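Local coordinates for protein putative exonuclease (Eubacterium rectale, PDB 3L0A) that is of unconfirmed function but binds zinc, has a PD-(D/E)XK nuclease-like domain and is probably a hydrolase, at residues K25-T30 / P35-G40; P238-C241 / C246-H249; E122-K127 / H219-N224; G29-M34 / K154-I159. All blocks are in the same frame, centred on the assembly; numbering follows the deposited sequence.

Contact 1. Residues K25-T30 / P35-G40. With ZN (zinc ion), chain B.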
loop_
_atom_site.group_PDB
_atom_site.type_symbol
_atom_site.label_atom_id
_atom_site.label_comp_id
_atom_site.label_asym_id
_atom_site.label_seq_id
_atom_site.Cartn_x
_atom_site.Cartn_y
_atom_site.Cartn_z
ATOM N N LYS A 25 -3.843 -5.682 -27.231
ATOM C CA LYS A 25 -3.165 -5.564 -25.962
ATOM C C LYS A 25 -2.983 -6.925 -25.233
ATOM O O LYS A 25 -1.958 -7.126 -24.571
ATOM C CB LYS A 25 -3.883 -4.550 -25.048
ATOM C CG LYS A 25 -3.803 -3.067 -25.471
ATOM C CD LYS A 25 -4.677 -2.214 -24.559
ATOM C CE LYS A 25 -4.429 -0.714 -24.702
ATOM N NZ LYS A 25 -5.017 0.066 -23.529
ATOM N N ASP A 26 -3.950 -7.848 -25.353
ATOM C CA ASP A 26 -3.790 -9.200 -24.770
ATOM C C ASP A 26 -2.449 -9.776 -25.241
ATOM O O ASP A 26 -1.601 -10.202 -24.438
ATOM C CB ASP A 26 -4.928 -10.156 -25.168
ATOM C CG ASP A 26 -6.302 -9.794 -24.547
ATOM O OD1 ASP A 26 -6.357 -9.144 -23.447
ATOM O OD2 ASP A 26 -7.338 -10.185 -25.181
ATOM N N PHE A 27 -2.234 -9.719 -26.552
ATOM C CA PHE A 27 -0.986 -10.179 -27.113
ATOM C C PHE A 27 0.171 -9.244 -26.836
ATOM O O PHE A 27 1.205 -9.708 -26.352
ATOM C CB PHE A 27 -1.131 -10.441 -28.605
ATOM C CG PHE A 27 -1.977 -11.627 -28.918
ATOM C CD1 PHE A 27 -1.432 -12.906 -28.893
ATOM C CD2 PHE A 27 -3.319 -11.482 -29.210
ATOM C CE1 PHE A 27 -2.221 -14.032 -29.188
ATOM C CE2 PHE A 27 -4.110 -12.577 -29.517
ATOM C CZ PHE A 27 -3.565 -13.858 -29.502
ATOM N N ALA A 28 0.012 -7.942 -27.083
ATOM C CA ALA A 28 1.178 -7.034 -27.120
ATOM C C ALA A 28 1.496 -6.311 -25.822
ATOM O O ALA A 28 2.640 -5.871 -25.628
ATOM C CB ALA A 28 1.042 -6.037 -28.215
ATOM N N GLY A 29 0.505 -6.172 -24.943
ATOM C CA GLY A 29 0.723 -5.602 -23.608
ATOM C C GLY A 29 0.862 -4.077 -23.619
ATOM O O GLY A 29 0.845 -3.419 -24.666
ATOM N N THR A 30 1.023 -3.512 -22.433
ATOM C CA THR A 30 1.243 -2.092 -22.300
ATOM C C THR A 30 2.353 -1.953 -21.266
ATOM O O THR A 30 2.771 -2.958 -20.693
ATOM C CB THR A 30 -0.034 -1.386 -21.831
ATOM O OG1 THR A 30 -0.360 -1.805 -20.515
ATOM C CG2 THR A 30 -1.217 -1.707 -22.752
ATOM N N PRO A 35 2.963 -8.411 -21.847
ATOM C CA PRO A 35 2.254 -9.191 -22.858
ATOM C C PRO A 35 2.194 -10.678 -22.448
ATOM O O PRO A 35 3.053 -11.147 -21.680
ATOM C CB PRO A 35 3.128 -9.032 -24.109
ATOM C CG PRO A 35 4.492 -8.728 -23.601
ATOM C CD PRO A 35 4.305 -7.994 -22.295
ATOM N N CYS A 36 1.185 -11.391 -22.952
ATOM C CA CYS A 36 1.099 -12.843 -22.801
ATOM C C CYS A 36 0.264 -13.430 -23.928
ATOM O O CYS A 36 -0.968 -13.304 -23.939
ATOM C CB CYS A 36 0.491 -13.216 -21.439
ATOM S SG CYS A 36 0.474 -14.978 -21.103
ATOM N N GLU A 37 0.944 -14.087 -24.861
ATOM C CA GLU A 37 0.306 -14.633 -26.072
ATOM C C GLU A 37 -0.700 -15.764 -25.756
ATOM O O GLU A 37 -1.807 -15.810 -26.300
ATOM C CB GLU A 37 1.399 -15.108 -27.046
ATOM C CG GLU A 37 2.369 -13.982 -27.424
ATOM C CD GLU A 37 3.366 -14.322 -28.525
ATOM O OE1 GLU A 37 3.684 -15.501 -28.700
ATOM O OE2 GLU A 37 3.837 -13.385 -29.219
ATOM N N PHE A 38 -0.277 -16.661 -24.874
ATOM C CA PHE A 38 -1.080 -17.754 -24.357
ATOM C C PHE A 38 -2.407 -17.246 -23.807
ATOM O O PHE A 38 -3.458 -17.696 -24.224
ATOM C CB PHE A 38 -0.260 -18.438 -23.266
ATOM C CG PHE A 38 -0.948 -19.593 -22.606
ATOM C CD1 PHE A 38 -1.249 -20.744 -23.325
ATOM C CD2 PHE A 38 -1.266 -19.551 -21.263
ATOM C CE1 PHE A 38 -1.890 -21.811 -22.706
ATOM C CE2 PHE A 38 -1.904 -20.604 -20.646
ATOM C CZ PHE A 38 -2.222 -21.725 -21.352
ATOM N N TYR A 39 -2.345 -16.285 -22.876
ATOM C CA TYR A 39 -3.545 -15.660 -22.331
ATOM C C TYR A 39 -4.484 -15.192 -23.420
ATOM O O TYR A 39 -5.702 -15.385 -23.341
ATOM C CB TYR A 39 -3.157 -14.487 -21.436
ATOM C CG TYR A 39 -4.275 -13.547 -21.023
ATOM C CD1 TYR A 39 -5.236 -13.928 -20.104
ATOM C CD2 TYR A 39 -4.334 -12.262 -21.533
ATOM C CE1 TYR A 39 -6.262 -13.045 -19.700
ATOM C CE2 TYR A 39 -5.343 -11.348 -21.128
ATOM C CZ TYR A 39 -6.300 -11.751 -20.216
ATOM O OH TYR A 39 -7.293 -10.872 -19.849
ATOM N N GLY A 40 -3.903 -14.602 -24.454
ATOM C CA GLY A 40 -4.672 -14.116 -25.567
ATOM C C GLY A 40 -5.355 -15.198 -26.382
ATOM O O GLY A 40 -6.451 -14.967 -26.933
HETATM ZN ZN ZN B . 0.600 -15.325 -18.974
HETATM O O HOH W 1 -7.638 -12.343 -26.863
#

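Contact 2. Residues P238-C241 / C246-H249. With ZN (zinc ion), chain B.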
loop_
_atom_site.group_PDB
_atom_site.type_symbol
_atom_site.label_atom_id
_atom_site.label_comp_id
_atom_site.label_asym_id
_atom_site.label_seq_id
_atom_site.Cartn_x
_atom_site.Cartn_y
_atom_site.Cartn_z
ATOM N N PRO A 238 2.129 -20.073 -28.993
ATOM C CA PRO A 238 2.178 -18.843 -28.184
ATOM C C PRO A 238 3.091 -18.956 -26.976
ATOM O O PRO A 238 3.082 -19.975 -26.311
ATOM C CB PRO A 238 0.743 -18.721 -27.670
ATOM C CG PRO A 238 0.237 -20.145 -27.631
ATOM C CD PRO A 238 0.826 -20.756 -28.863
ATOM N N ASP A 239 3.853 -17.912 -26.681
ATOM C CA ASP A 239 4.628 -17.880 -25.436
ATOM C C ASP A 239 3.734 -17.601 -24.221
ATOM O O ASP A 239 2.707 -16.954 -24.326
ATOM C CB ASP A 239 5.719 -16.800 -25.498
ATOM C CG ASP A 239 6.760 -17.066 -26.599
ATOM O OD1 ASP A 239 7.069 -18.252 -26.925
ATOM O OD2 ASP A 239 7.274 -16.052 -27.127
ATOM N N ARG A 240 4.168 -18.076 -23.064
ATOM C CA ARG A 240 3.498 -17.823 -21.793
ATOM C C ARG A 240 4.330 -16.874 -20.966
ATOM O O ARG A 240 5.513 -17.115 -20.783
ATOM C CB ARG A 240 3.376 -19.129 -21.025
ATOM C CG ARG A 240 2.590 -20.200 -21.733
ATOM C CD ARG A 240 2.278 -21.353 -20.794
ATOM N NE ARG A 240 1.534 -22.433 -21.458
ATOM C CZ ARG A 240 0.995 -23.473 -20.824
ATOM N NH1 ARG A 240 1.117 -23.611 -19.511
ATOM N NH2 ARG A 240 0.348 -24.407 -21.505
ATOM N N CYS A 241 3.718 -15.804 -20.443
ATOM C CA CYS A 241 4.447 -14.862 -19.609
ATOM C C CYS A 241 4.788 -15.540 -18.310
ATOM O O CYS A 241 5.738 -15.158 -17.643
ATOM C CB CYS A 241 3.640 -13.590 -19.339
ATOM S SG CYS A 241 2.187 -13.784 -18.251
ATOM N N CYS A 246 -3.972 -16.899 -15.746
ATOM C CA CYS A 246 -4.173 -17.947 -16.786
ATOM C C CYS A 246 -2.967 -18.864 -16.849
ATOM O O CYS A 246 -3.094 -20.074 -16.770
ATOM C CB CYS A 246 -4.426 -17.329 -18.184
ATOM S SG CYS A 246 -4.666 -18.503 -19.526
ATOM N N CYS A 247 -1.790 -18.255 -16.960
ATOM C CA CYS A 247 -0.542 -19.007 -16.924
ATOM C C CYS A 247 -0.443 -19.904 -15.695
ATOM O O CYS A 247 -0.048 -21.058 -15.795
ATOM C CB CYS A 247 0.658 -18.060 -17.007
ATOM S SG CYS A 247 1.198 -17.712 -18.694
ATOM N N ARG A 248 -0.826 -19.380 -14.540
ATOM C CA ARG A 248 -0.672 -20.114 -13.294
ATOM C C ARG A 248 -1.669 -21.256 -13.174
ATOM O O ARG A 248 -1.325 -22.332 -12.687
ATOM C CB ARG A 248 -0.785 -19.181 -12.081
ATOM C CG ARG A 248 0.328 -18.105 -11.999
ATOM C CD ARG A 248 0.433 -17.472 -10.638
ATOM N NE ARG A 248 -0.461 -16.336 -10.538
ATOM C CZ ARG A 248 -0.192 -15.126 -10.991
ATOM N NH1 ARG A 248 0.958 -14.831 -11.568
ATOM N NH2 ARG A 248 -1.098 -14.191 -10.864
ATOM N N HIS A 249 -2.903 -21.009 -13.585
ATOM C CA HIS A 249 -3.935 -22.056 -13.642
ATOM C C HIS A 249 -3.530 -23.222 -14.509
ATOM O O HIS A 249 -3.813 -24.359 -14.199
ATOM C CB HIS A 249 -5.243 -21.499 -14.205
ATOM C CG HIS A 249 -6.343 -22.511 -14.240
ATOM N ND1 HIS A 249 -7.163 -22.751 -13.158
ATOM C CD2 HIS A 249 -6.736 -23.371 -15.211
ATOM C CE1 HIS A 249 -8.036 -23.691 -13.474
ATOM N NE2 HIS A 249 -7.792 -24.095 -14.710
HETATM ZN ZN ZN B . 0.600 -15.325 -18.974
HETATM O O HOH W 2 1.912 -22.232 -17.434
#

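Contact 3. Residues E122-K127 / H219-N224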
loop_
_atom_site.group_PDB
_atom_site.type_symbol
_atom_site.label_atom_id
_atom_site.label_comp_id
_atom_site.label_asym_id
_atom_site.label_seq_id
_atom_site.Cartn_x
_atom_site.Cartn_y
_atom_site.Cartn_z
ATOM N N GLU A 122 -9.890 -2.504 -41.975
ATOM C CA GLU A 122 -8.783 -3.392 -42.371
ATOM C C GLU A 122 -7.496 -2.671 -42.001
ATOM O O GLU A 122 -7.330 -1.501 -42.329
ATOM C CB GLU A 122 -8.807 -3.673 -43.887
ATOM C CG GLU A 122 -7.519 -4.328 -44.488
ATOM C CD GLU A 122 -7.711 -5.777 -44.951
ATOM O OE1 GLU A 122 -8.282 -5.991 -46.041
ATOM O OE2 GLU A 122 -7.267 -6.699 -44.235
ATOM N N LEU A 123 -6.585 -3.362 -41.312
ATOM C CA LEU A 123 -5.284 -2.784 -40.923
ATOM C C LEU A 123 -4.229 -3.848 -40.748
ATOM O O LEU A 123 -4.426 -4.812 -40.005
ATOM C CB LEU A 123 -5.353 -2.070 -39.575
ATOM C CG LEU A 123 -5.498 -0.564 -39.498
ATOM C CD1 LEU A 123 -5.304 -0.193 -38.045
ATOM C CD2 LEU A 123 -4.522 0.181 -40.405
ATOM N N PHE A 124 -3.088 -3.645 -41.391
ATOM C CA PHE A 124 -1.905 -4.439 -41.123
ATOM C C PHE A 124 -2.143 -5.952 -41.150
ATOM O O PHE A 124 -1.460 -6.687 -40.412
ATOM C CB PHE A 124 -1.318 -4.089 -39.744
ATOM C CG PHE A 124 -1.120 -2.627 -39.493
ATOM C CD1 PHE A 124 -0.627 -1.787 -40.472
ATOM C CD2 PHE A 124 -1.366 -2.101 -38.228
ATOM C CE1 PHE A 124 -0.437 -0.434 -40.219
ATOM C CE2 PHE A 124 -1.165 -0.779 -37.963
ATOM C CZ PHE A 124 -0.701 0.062 -38.960
ATOM N N GLY A 125 -3.096 -6.430 -41.951
ATOM C CA GLY A 125 -3.299 -7.884 -42.107
ATOM C C GLY A 125 -4.689 -8.404 -41.763
ATOM O O GLY A 125 -5.184 -9.311 -42.415
ATOM N N ALA A 126 -5.347 -7.822 -40.772
ATOM C CA ALA A 126 -6.660 -8.329 -40.340
ATOM C C ALA A 126 -7.776 -7.305 -40.525
ATOM O O ALA A 126 -7.531 -6.115 -40.757
ATOM C CB ALA A 126 -6.611 -8.784 -38.848
ATOM N N LYS A 127 -9.005 -7.798 -40.398
ATOM C CA LYS A 127 -10.157 -6.950 -40.164
ATOM C C LYS A 127 -10.086 -6.528 -38.684
ATOM O O LYS A 127 -9.616 -7.309 -37.853
ATOM C CB LYS A 127 -11.452 -7.736 -40.410
ATOM C CG LYS A 127 -11.559 -8.430 -41.750
ATOM C CD LYS A 127 -12.914 -9.142 -41.930
ATOM C CE LYS A 127 -13.980 -8.212 -42.530
ATOM N NZ LYS A 127 -15.258 -8.920 -42.915
ATOM N N HIS A 219 2.347 3.063 -35.374
ATOM C CA HIS A 219 3.591 2.471 -35.872
ATOM C C HIS A 219 3.956 1.210 -35.087
ATOM O O HIS A 219 4.144 0.156 -35.674
ATOM C CB HIS A 219 4.750 3.484 -35.847
ATOM C CG HIS A 219 6.043 2.926 -36.351
ATOM N ND1 HIS A 219 6.325 2.788 -37.695
ATOM C CD2 HIS A 219 7.122 2.439 -35.689
ATOM C CE1 HIS A 219 7.521 2.246 -37.839
ATOM N NE2 HIS A 219 8.028 2.028 -36.637
HETATM N N MSE A 220 4.033 1.316 -33.768
HETATM C CA MSE A 220 4.278 0.148 -32.917
HETATM C C MSE A 220 3.296 -1.004 -33.164
HETATM O O MSE A 220 3.684 -2.173 -33.147
HETATM C CB MSE A 220 4.242 0.546 -31.430
HETATM C CG MSE A 220 5.557 1.205 -30.911
HETATM SE SE MSE A 220 7.182 0.164 -31.356
HETATM C CE MSE A 220 6.893 -1.352 -30.111
ATOM N N VAL A 221 2.027 -0.671 -33.389
ATOM C CA VAL A 221 1.014 -1.669 -33.745
ATOM C C VAL A 221 1.434 -2.406 -35.002
ATOM O O VAL A 221 1.446 -3.642 -35.022
ATOM C CB VAL A 221 -0.375 -1.035 -33.960
ATOM C CG1 VAL A 221 -1.354 -2.067 -34.473
ATOM C CG2 VAL A 221 -0.865 -0.435 -32.667
ATOM N N GLU A 222 1.803 -1.634 -36.024
ATOM C CA GLU A 222 2.319 -2.186 -37.279
ATOM C C GLU A 222 3.488 -3.139 -37.090
ATOM O O GLU A 222 3.528 -4.171 -37.755
ATOM C CB GLU A 222 2.741 -1.064 -38.252
ATOM C CG GLU A 222 3.065 -1.534 -39.701
ATOM C CD GLU A 222 3.369 -0.372 -40.656
ATOM O OE1 GLU A 222 3.481 0.779 -40.161
ATOM O OE2 GLU A 222 3.485 -0.605 -41.904
HETATM N N MSE A 223 4.433 -2.804 -36.203
HETATM C CA MSE A 223 5.643 -3.648 -36.013
HETATM C C MSE A 223 5.321 -4.982 -35.349
HETATM O O MSE A 223 5.972 -5.982 -35.625
HETATM C CB MSE A 223 6.743 -2.949 -35.182
HETATM C CG MSE A 223 7.396 -1.709 -35.805
HETATM SE SE MSE A 223 8.089 -1.860 -37.642
HETATM C CE MSE A 223 6.607 -1.147 -38.729
ATOM N N ASN A 224 4.333 -4.975 -34.451
ATOM C CA ASN A 224 3.965 -6.158 -33.667
ATOM C C ASN A 224 2.932 -7.059 -34.322
ATOM O O ASN A 224 2.851 -8.230 -33.962
ATOM C CB ASN A 224 3.436 -5.740 -32.315
ATOM C CG ASN A 224 4.523 -5.237 -31.406
ATOM O OD1 ASN A 224 4.481 -4.107 -30.946
ATOM N ND2 ASN A 224 5.515 -6.066 -31.163
#

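Contact 4. Residues G29-M34 / K154-I159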
loop_
_atom_site.group_PDB
_atom_site.type_symbol
_atom_site.label_atom_id
_atom_site.label_comp_id
_atom_site.label_asym_id
_atom_site.label_seq_id
_atom_site.Cartn_x
_atom_site.Cartn_y
_atom_site.Cartn_z
ATOM N N GLY A 29 0.505 -6.172 -24.943
ATOM C CA GLY A 29 0.723 -5.602 -23.608
ATOM C C GLY A 29 0.862 -4.077 -23.619
ATOM O O GLY A 29 0.845 -3.419 -24.666
ATOM N N THR A 30 1.023 -3.512 -22.433
ATOM C CA THR A 30 1.243 -2.092 -22.300
ATOM C C THR A 30 2.353 -1.953 -21.266
ATOM O O THR A 30 2.771 -2.958 -20.693
ATOM C CB THR A 30 -0.034 -1.386 -21.831
ATOM O OG1 THR A 30 -0.360 -1.805 -20.515
ATOM C CG2 THR A 30 -1.217 -1.707 -22.752
ATOM N N TYR A 31 2.831 -0.733 -21.036
ATOM C CA TYR A 31 3.764 -0.494 -19.955
ATOM C C TYR A 31 3.228 -0.997 -18.632
ATOM O O TYR A 31 3.995 -1.420 -17.814
ATOM C CB TYR A 31 4.125 0.982 -19.841
ATOM C CG TYR A 31 5.106 1.420 -20.871
ATOM C CD1 TYR A 31 6.407 0.961 -20.843
ATOM C CD2 TYR A 31 4.733 2.288 -21.887
ATOM C CE1 TYR A 31 7.310 1.343 -21.791
ATOM C CE2 TYR A 31 5.636 2.690 -22.846
ATOM C CZ TYR A 31 6.928 2.209 -22.788
ATOM O OH TYR A 31 7.827 2.585 -23.743
ATOM N N GLY A 32 1.916 -0.978 -18.432
ATOM C CA GLY A 32 1.301 -1.408 -17.169
ATOM C C GLY A 32 0.958 -2.877 -17.008
ATOM O O GLY A 32 0.499 -3.294 -15.946
ATOM N N LYS A 33 1.130 -3.657 -18.070
ATOM C CA LYS A 33 0.729 -5.060 -18.081
ATOM C C LYS A 33 1.583 -5.835 -19.112
ATOM O O LYS A 33 1.561 -5.515 -20.287
ATOM C CB LYS A 33 -0.777 -5.166 -18.415
ATOM C CG LYS A 33 -1.458 -6.529 -18.104
ATOM C CD LYS A 33 -2.998 -6.517 -18.417
ATOM C CE LYS A 33 -3.658 -7.954 -18.359
ATOM N NZ LYS A 33 -5.137 -8.020 -18.775
HETATM N N MSE A 34 2.307 -6.852 -18.647
HETATM C CA MSE A 34 3.176 -7.683 -19.491
HETATM C C MSE A 34 2.358 -8.278 -20.656
HETATM O O MSE A 34 1.188 -8.611 -20.488
HETATM C CB MSE A 34 3.848 -8.817 -18.648
HETATM C CG MSE A 34 5.424 -8.942 -18.768
HETATM SE SE MSE A 34 6.358 -7.182 -18.537
HETATM C CE MSE A 34 6.974 -6.665 -20.364
ATOM N N LYS A 154 3.861 7.422 -13.549
ATOM C CA LYS A 154 4.435 6.120 -13.160
ATOM C C LYS A 154 5.804 5.882 -13.812
ATOM O O LYS A 154 6.025 6.187 -14.992
ATOM C CB LYS A 154 3.476 4.954 -13.472
ATOM C CG LYS A 154 2.131 5.046 -12.731
ATOM C CD LYS A 154 1.552 3.669 -12.321
ATOM C CE LYS A 154 0.045 3.700 -11.862
ATOM N NZ LYS A 154 -0.278 4.608 -10.699
ATOM N N TRP A 155 6.717 5.344 -13.008
ATOM C CA TRP A 155 8.093 5.091 -13.420
ATOM C C TRP A 155 8.154 3.901 -14.363
ATOM O O TRP A 155 7.605 2.847 -14.061
ATOM C CB TRP A 155 8.956 4.790 -12.188
ATOM C CG TRP A 155 10.380 4.568 -12.522
ATOM C CD1 TRP A 155 11.017 3.364 -12.635
ATOM C CD2 TRP A 155 11.352 5.571 -12.824
ATOM N NE1 TRP A 155 12.337 3.564 -12.977
ATOM C CE2 TRP A 155 12.561 4.911 -13.108
ATOM C CE3 TRP A 155 11.315 6.966 -12.885
ATOM C CZ2 TRP A 155 13.722 5.597 -13.444
ATOM C CZ3 TRP A 155 12.469 7.650 -13.221
ATOM C CH2 TRP A 155 13.657 6.967 -13.496
ATOM N N VAL A 156 8.813 4.070 -15.498
ATOM C CA VAL A 156 9.047 2.961 -16.419
ATOM C C VAL A 156 10.559 2.825 -16.589
ATOM O O VAL A 156 11.266 3.833 -16.808
ATOM C CB VAL A 156 8.339 3.159 -17.789
ATOM C CG1 VAL A 156 8.930 2.248 -18.839
ATOM C CG2 VAL A 156 6.851 2.926 -17.658
ATOM N N LYS A 157 11.027 1.575 -16.478
ATOM C CA LYS A 157 12.453 1.262 -16.507
ATOM C C LYS A 157 13.110 1.672 -17.818
ATOM O O LYS A 157 12.637 1.309 -18.904
ATOM C CB LYS A 157 12.698 -0.228 -16.221
ATOM C CG LYS A 157 14.168 -0.577 -16.016
ATOM C CD LYS A 157 14.386 -2.086 -15.733
ATOM C CE LYS A 157 15.652 -2.616 -16.454
ATOM N NZ LYS A 157 15.860 -4.098 -16.286
ATOM N N ASP A 158 14.193 2.448 -17.677
ATOM C CA ASP A 158 14.991 3.005 -18.784
ATOM C C ASP A 158 14.216 4.021 -19.646
ATOM O O ASP A 158 14.717 4.467 -20.680
ATOM C CB ASP A 158 15.599 1.887 -19.676
ATOM C CG ASP A 158 16.415 0.821 -18.872
ATOM O OD1 ASP A 158 17.301 1.217 -18.065
ATOM O OD2 ASP A 158 16.182 -0.408 -19.068
ATOM N N ILE A 159 13.004 4.384 -19.221
ATOM C CA ILE A 159 12.218 5.465 -19.852
ATOM C C ILE A 159 11.975 6.612 -18.837
ATOM O O ILE A 159 12.115 7.783 -19.188
ATOM C CB ILE A 159 10.862 4.937 -20.466
ATOM C CG1 ILE A 159 11.087 4.200 -21.807
ATOM C CG2 ILE A 159 9.876 6.081 -20.684
ATOM C CD1 ILE A 159 11.325 2.662 -21.717
#

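Contact 1. Residues K25-T30 / P35-G40
D26 meets G40 and Y39 along its whole side chain. Its CB lies 4.0 Å from G40 CA, where glycine lets the two backbones come close. Its CG then comes up to Y39 CE2. At the tip the two carboxylate oxygens part. OD1 is 3.4 Å from Y39 CE2, with the carboxylate and ring planes 84° apart. OD2 accepts from water 1 at 2.8 Å, and the same water donates to G40 O. OD2 also has a salt bridge with K43, while Y39 OH is hydrogen-bonded to D50.

F27 makes the apolar part of the contact. One face of its ring is covered by G40 CA, which sits toward the rim. F27 CD1 is 4.0 Å from E37 CB. I228 and V231 of helix 211-232 also touch this ring.

The segments are the facing ends of two helices joined by a short loop. Helix 21-28 ends at G29, which has positive phi, and helix 37-45 starts after C36. P35 CB packs near F27 O and A28 O at the end of the first helix. C36 N makes a weak, nearly straight hydrogen bond to D26 O at 3.4 Å.

C36 is the N-cap. Its CB points away from the first helix, and its SG stands anti to the backbone N (chi1 -175°). There SG accepts from Y39 N at 3.6 Å and binds zinc at 2.2 Å.

Contact 2. Residues P238-C241 / C246-H249
R240 and C241 meet C247 beside the zinc ion. The site is a four-cysteine zinc site. C241, C244 and C247 form a CxxCxxC motif, and C36 supplies the fourth thiolate from far back in the chain. One early and three late cysteines recall the layout of the iron-sulfur site in AddB-type nucleases, although the metal here is zinc.

The two zinc-binding cysteines of these segments reach the metal with different side-chain conformations. C241 has chi1 70°, which puts SG between its backbone N and carbonyl carbon. From the loop it binds zinc at 2.3 Å. C247 sits on helix 245-250 and its CB points toward the loop. Its chi1 of -89° swings SG to the metal, at 2.5 Å. C241 SG and C247 SG are 4.1 Å apart, as separate ligands of one ion.

C247 SG also lies against the loop. R240 CB is 3.5 Å from it, and C241 N is nearly as close. No direct hydrogen bond joins the segments.

R240 has its CG beside the backbone N (chi1 -60°) and an extended chain beyond. This carries the guanidinium past the sulfur. F38 makes a cation-pi contact with it.

The helix also meets another chain. R248 NE is hydrogen-bonded to E201 O of the second subunit, and H249 ND1 makes a weak bond to the carboxylate of the same residue.

Water 2 lies in the guanidinium plane, at its edge. It accepts from R240 NH1 at 2.6 Å and donates to C247 O at 2.8 Å.

Contact 3. Residues E122-K127 / H219-N224
F124 lays its ring against the side chain of V221 and the backbone and side chain of E222. The tight part is one edge and one face of the ring. V221 CG1 approaches near the ring plane and is 3.7 Å from F124 CE2. E222 CB lies over the face, 3.8 Å from the ring centroid and 15° off the normal. This is a CH-pi contact. The backbone takes part as well, with E222 N 3.6 Å from F124 CE2. L123 CD2 covers the opposite face over its centre, so the ring is held between its own neighbour and the helix.

F124 sits at the tip of a beta hairpin that joins strands 114-123 and 126-136. The turn has two residues, F124 and G125, between L123 and A126. Both of its corner residues have positive phi, and the geometry is close to a type I' turn. L123 N to A126 O, at 3.0 Å, and A126 N to L123 O close it. The hairpin tip thus rests on the side of helix 211-232, where L218 and M225 also touch the ring.

The solvent side is the carboxylate end of E222, an exposed residue. Its CG is anti to the backbone N (chi1 -170°), and the extended chain crosses the ring at about a right angle. CG and CD still touch the ring, at 3.7 Å and 3.8 Å from F124 CE1. The carboxylate plane is only 10° from that of the ring. Contact loosens at OE1, 4.1 Å from F124 CE1. V221, by contrast, is buried and packs on I172 of helix 170-185.

Contact 4. Residues G29-M34 / K154-I159
Y31, inside one turn of the backbone, meets V156, at the start of another. T30 to K33 is a type I beta turn. It is closed by K33 N to T30 O at 3.2 Å and by T30 N to K33 O. T30 OG1 adds a weak bond from G32 N inside the turn. In the other segment, strand 154-156 ends and the chain folds back. I159 N donates to V156 O at 3.0 Å, and D158 has positive phi at the bend. The backbones stay apart: the nearest CA atoms, of Y31 and V156, are 7.2 Å from each other. Side chains alone bridge the gap.

This places the loop between helices 21-28 and 37-45 on a small beta hairpin, made of strands 154-156 and 160-162.

Y31 has its CG beside the backbone N (chi1 -77°). Its CB points toward the hairpin, and the ring meets V156, which crosses it at about a right angle. Both methyls touch the CD1 side of the ring obliquely. V156 CG1 is 3.5 Å from Y31 CD1 and equally close to CE1. V156 CG2 is 3.8 Å from Y31 CD1 and reaches back to CG and CB. The I159 and Y31 side chains approach from opposite directions, and I159 CD1 is 4.0 Å from Y31 OH. That contact is lighter. Y167 and L162 touch both Y31 and V156. Of the three residues in contact, V156 is buried while Y31 and I159 are exposed.

Contacts 1 and 2 share the zinc ion, and their centres are about 10 Å apart. C36 comes from contact 1, C241 and C247 from contact 2. Beside the metal, F38 N is 3.0 Å from D239 O, a probable hydrogen bond. Contact 4 continues from contact 1 through G29 and T30, with centres about 14 Å apart, and ties the interhelical loop to a hairpin far along the chain. Contact 3 is about 15 Å from contact 1 between centres and does not touch it. Helix 211-232 connects them: it carries V221 and E222, then meets F27 and E37. Contacts 3 and 4 lie away from the zinc site; contact 3 is about 24 Å from contact 2 between centres.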